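Local coordinates for erythromycin dehydratase (Saccharopolyspora erythraea, PDB 3EL6), which probably removes water from beta-hydroxyacyl chains carried on acyl carrier protein, as the dehydratase domain of the modular synthase that builds the erythromycin macrolactone, at residues S196-W204 with V210-A218. Residues are numbered along the deposited sequence; the frame is centred on the assembly and turned at random.
Sequences SFQALRAAW and VYAEVSIAA
Leu200 and Val214 run parallel out of one face of the hairpin, methyl CD2 of the leucine 3.8 Å from CG2 of the valine. On the same face Ala203 and Ala212 bring their backbones close, CA to CA 4.1 Å. Beyond Leu200, CB of Ala199 rests 3.9 Å from CG2 of Ile216. Helix 227-235 covers this apolar side, packing on Ala199 and Val214.

Between the strands the backbone bonds are regular at Trp204 and Tyr211, which pair N to O in both directions. At Arg201 the pattern changes: its N reaches O of Glu213 at 2.8 Å, while N of Ala202 makes only a weak bond to that same oxygen. Two residues thus face one, a classic beta bulge, and at the bulge Arg201 CB points toward the neighbouring strand, close to O of Glu213.

The arginine chain, bent at chi2 (-62°), folds back along the neighbouring strand so that NE and NH2 both grip O of Ser215, at 3.2 Å and 2.9 Å. That oxygen lies in the guanidinium plane, and both nitrogens come to it from one face of its carbonyl; two bonds to one atom should limit rotation of the group. Glu213 runs out on the opposite face from Leu200, its OE2 at the edge of the Trp204 ring, 3.6 Å from CH2, with carboxylate and ring planes 75° apart. Trp169 holds this oxygen through NE1, and its ring also meets Trp204.

The whole is an antiparallel beta hairpin with a classic bulge, part of the double hotdog fold of polyketide synthase dehydratases.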
loop_
_atom_site.group_PDB
_atom_site.type_symbol
_atom_site.label_atom_id
_atom_site.label_comp_id
_atom_site.label_asym_id
_atom_site.label_seq_id
_atom_site.Cartn_x
_atom_site.Cartn_y
_atom_site.Cartn_z
ATOM N N SER A 196 15.465 -31.462 4.537
ATOM C CA SER A 196 14.356 -30.651 4.993
ATOM C C SER A 196 13.097 -30.878 4.108
ATOM O O SER A 196 11.971 -30.886 4.613
ATOM C CB SER A 196 14.767 -29.173 5.071
ATOM O OG SER A 196 15.193 -28.709 3.790
ATOM N N PHE A 197 13.313 -31.097 2.814
ATOM C CA PHE A 197 12.258 -31.304 1.833
ATOM C C PHE A 197 11.907 -32.760 1.569
ATOM O O PHE A 197 10.984 -33.027 0.792
ATOM C CB PHE A 197 12.651 -30.674 0.493
ATOM C CG PHE A 197 12.417 -29.185 0.454
ATOM C CD1 PHE A 197 11.233 -28.667 -0.072
ATOM C CD2 PHE A 197 13.342 -28.305 0.986
ATOM C CE1 PHE A 197 10.985 -27.270 -0.085
ATOM C CE2 PHE A 197 13.107 -26.907 0.986
ATOM C CZ PHE A 197 11.923 -26.398 0.445
ATOM N N GLN A 198 12.635 -33.690 2.213
ATOM C CA GLN A 198 12.381 -35.113 1.994
ATOM C C GLN A 198 11.248 -35.532 2.915
ATOM O O GLN A 198 11.387 -36.407 3.787
ATOM C CB GLN A 198 13.686 -35.874 2.244
ATOM C CG GLN A 198 14.714 -35.477 1.240
ATOM C CD GLN A 198 16.029 -36.184 1.431
ATOM O OE1 GLN A 198 16.106 -37.124 2.232
ATOM N NE2 GLN A 198 17.071 -35.724 0.740
ATOM N N ALA A 199 10.061 -34.964 2.693
ATOM C CA ALA A 199 8.995 -35.042 3.674
ATOM C C ALA A 199 7.913 -36.067 3.306
ATOM O O ALA A 199 6.947 -36.196 4.034
ATOM C CB ALA A 199 8.327 -33.639 3.873
ATOM N N LEU A 200 8.063 -36.754 2.179
ATOM C CA LEU A 200 7.166 -37.909 1.877
ATOM C C LEU A 200 7.584 -39.072 2.788
ATOM O O LEU A 200 8.698 -39.564 2.643
ATOM C CB LEU A 200 7.311 -38.287 0.405
ATOM C CG LEU A 200 6.780 -37.258 -0.587
ATOM C CD1 LEU A 200 7.158 -37.724 -2.035
ATOM C CD2 LEU A 200 5.264 -37.140 -0.522
ATOM N N ARG A 201 6.787 -39.395 3.794
ATOM C CA ARG A 201 7.196 -40.385 4.823
ATOM C C ARG A 201 6.669 -41.809 4.441
ATOM O O ARG A 201 7.276 -42.850 4.795
ATOM C CB ARG A 201 6.667 -40.001 6.189
ATOM C CG ARG A 201 7.126 -38.616 6.709
ATOM C CD ARG A 201 8.683 -38.499 6.909
ATOM N NE ARG A 201 9.001 -37.060 7.030
ATOM C CZ ARG A 201 10.207 -36.525 6.938
ATOM N NH1 ARG A 201 11.284 -37.313 6.907
ATOM N NH2 ARG A 201 10.342 -35.197 6.938
ATOM N N ALA A 202 5.522 -41.853 3.763
ATOM C CA ALA A 202 4.944 -43.149 3.304
ATOM C C ALA A 202 3.988 -42.871 2.154
ATOM O O ALA A 202 3.448 -41.754 2.076
ATOM C CB ALA A 202 4.178 -43.803 4.475
ATOM N N ALA A 203 3.819 -43.810 1.216
ATOM C CA ALA A 203 2.887 -43.555 0.134
ATOM C C ALA A 203 2.297 -44.885 -0.367
ATOM O O ALA A 203 2.927 -45.962 -0.229
ATOM C CB ALA A 203 3.587 -42.865 -1.030
ATOM N N TRP A 204 1.120 -44.776 -0.967
ATOM C CA TRP A 204 0.366 -45.948 -1.483
ATOM C C TRP A 204 -0.375 -45.486 -2.725
ATOM O O TRP A 204 -0.620 -44.278 -2.874
ATOM C CB TRP A 204 -0.674 -46.414 -0.488
ATOM C CG TRP A 204 -0.147 -46.901 0.844
ATOM C CD1 TRP A 204 0.196 -48.191 1.196
ATOM C CD2 TRP A 204 0.032 -46.096 2.032
ATOM N NE1 TRP A 204 0.595 -48.217 2.518
ATOM C CE2 TRP A 204 0.502 -46.957 3.057
ATOM C CE3 TRP A 204 -0.141 -44.725 2.315
ATOM C CZ2 TRP A 204 0.785 -46.501 4.347
ATOM C CZ3 TRP A 204 0.150 -44.266 3.612
ATOM C CH2 TRP A 204 0.601 -45.160 4.606
ATOM N N VAL A 210 -3.117 -41.403 -5.372
ATOM C CA VAL A 210 -1.921 -41.562 -4.555
ATOM C C VAL A 210 -2.283 -41.108 -3.164
ATOM O O VAL A 210 -2.960 -40.081 -3.015
ATOM C CB VAL A 210 -0.789 -40.660 -5.115
ATOM C CG1 VAL A 210 0.392 -40.580 -4.129
ATOM C CG2 VAL A 210 -0.348 -41.134 -6.507
ATOM N N TYR A 211 -1.871 -41.851 -2.122
ATOM C CA TYR A 211 -2.171 -41.523 -0.750
ATOM C C TYR A 211 -0.780 -41.319 -0.123
ATOM O O TYR A 211 0.125 -42.122 -0.423
ATOM C CB TYR A 211 -2.856 -42.707 -0.069
ATOM C CG TYR A 211 -4.140 -43.041 -0.785
ATOM C CD1 TYR A 211 -5.349 -42.547 -0.330
ATOM C CD2 TYR A 211 -4.099 -43.736 -1.982
ATOM C CE1 TYR A 211 -6.543 -42.805 -1.048
ATOM C CE2 TYR A 211 -5.280 -43.989 -2.712
ATOM C CZ TYR A 211 -6.467 -43.530 -2.235
ATOM O OH TYR A 211 -7.605 -43.788 -2.980
ATOM N N ALA A 212 -0.576 -40.306 0.721
ATOM C CA ALA A 212 0.814 -40.172 1.266
ATOM C C ALA A 212 0.715 -39.625 2.680
ATOM O O ALA A 212 -0.224 -38.926 2.998
ATOM C CB ALA A 212 1.671 -39.248 0.377
ATOM N N GLU A 213 1.687 -39.953 3.549
ATOM C CA GLU A 213 1.829 -39.312 4.838
ATOM C C GLU A 213 2.990 -38.344 4.624
ATOM O O GLU A 213 4.039 -38.745 4.121
ATOM C CB GLU A 213 2.229 -40.355 5.889
ATOM C CG GLU A 213 1.004 -41.224 6.308
ATOM C CD GLU A 213 1.368 -42.355 7.244
ATOM O OE1 GLU A 213 2.582 -42.512 7.603
ATOM O OE2 GLU A 213 0.420 -43.097 7.602
ATOM N N VAL A 214 2.807 -37.088 5.039
ATOM C CA VAL A 214 3.787 -36.050 4.742
ATOM C C VAL A 214 3.954 -35.277 6.052
ATOM O O VAL A 214 2.982 -34.916 6.670
ATOM C CB VAL A 214 3.269 -35.140 3.641
ATOM C CG1 VAL A 214 4.268 -34.049 3.454
ATOM C CG2 VAL A 214 3.077 -35.913 2.318
ATOM N N SER A 215 5.186 -35.017 6.501
ATOM C CA SER A 215 5.375 -34.315 7.778
ATOM C C SER A 215 6.788 -33.710 7.805
ATOM O O SER A 215 7.681 -34.171 7.095
ATOM C CB SER A 215 5.205 -35.208 9.024
ATOM O OG SER A 215 6.159 -36.291 8.975
ATOM N N ILE A 216 6.919 -32.634 8.575
ATOM C CA ILE A 216 8.170 -31.963 8.775
ATOM C C ILE A 216 8.295 -31.758 10.275
ATOM O O ILE A 216 7.361 -31.962 11.039
ATOM C CB ILE A 216 8.204 -30.578 8.048
ATOM C CG1 ILE A 216 7.071 -29.676 8.557
ATOM C CG2 ILE A 216 8.139 -30.791 6.525
ATOM C CD1 ILE A 216 7.269 -28.203 8.102
ATOM N N ALA A 217 9.467 -31.345 10.742
ATOM C CA ALA A 217 9.552 -30.993 12.132
ATOM C C ALA A 217 8.990 -29.572 12.413
ATOM O O ALA A 217 9.363 -28.614 11.747
ATOM C CB ALA A 217 10.994 -31.095 12.608
ATOM N N ALA A 218 8.166 -29.431 13.443
ATOM C CA ALA A 218 7.660 -28.089 13.846
ATOM C C ALA A 218 8.782 -27.047 14.041
ATOM O O ALA A 218 9.827 -27.343 14.614
ATOM C CB ALA A 218 6.787 -28.206 15.083
#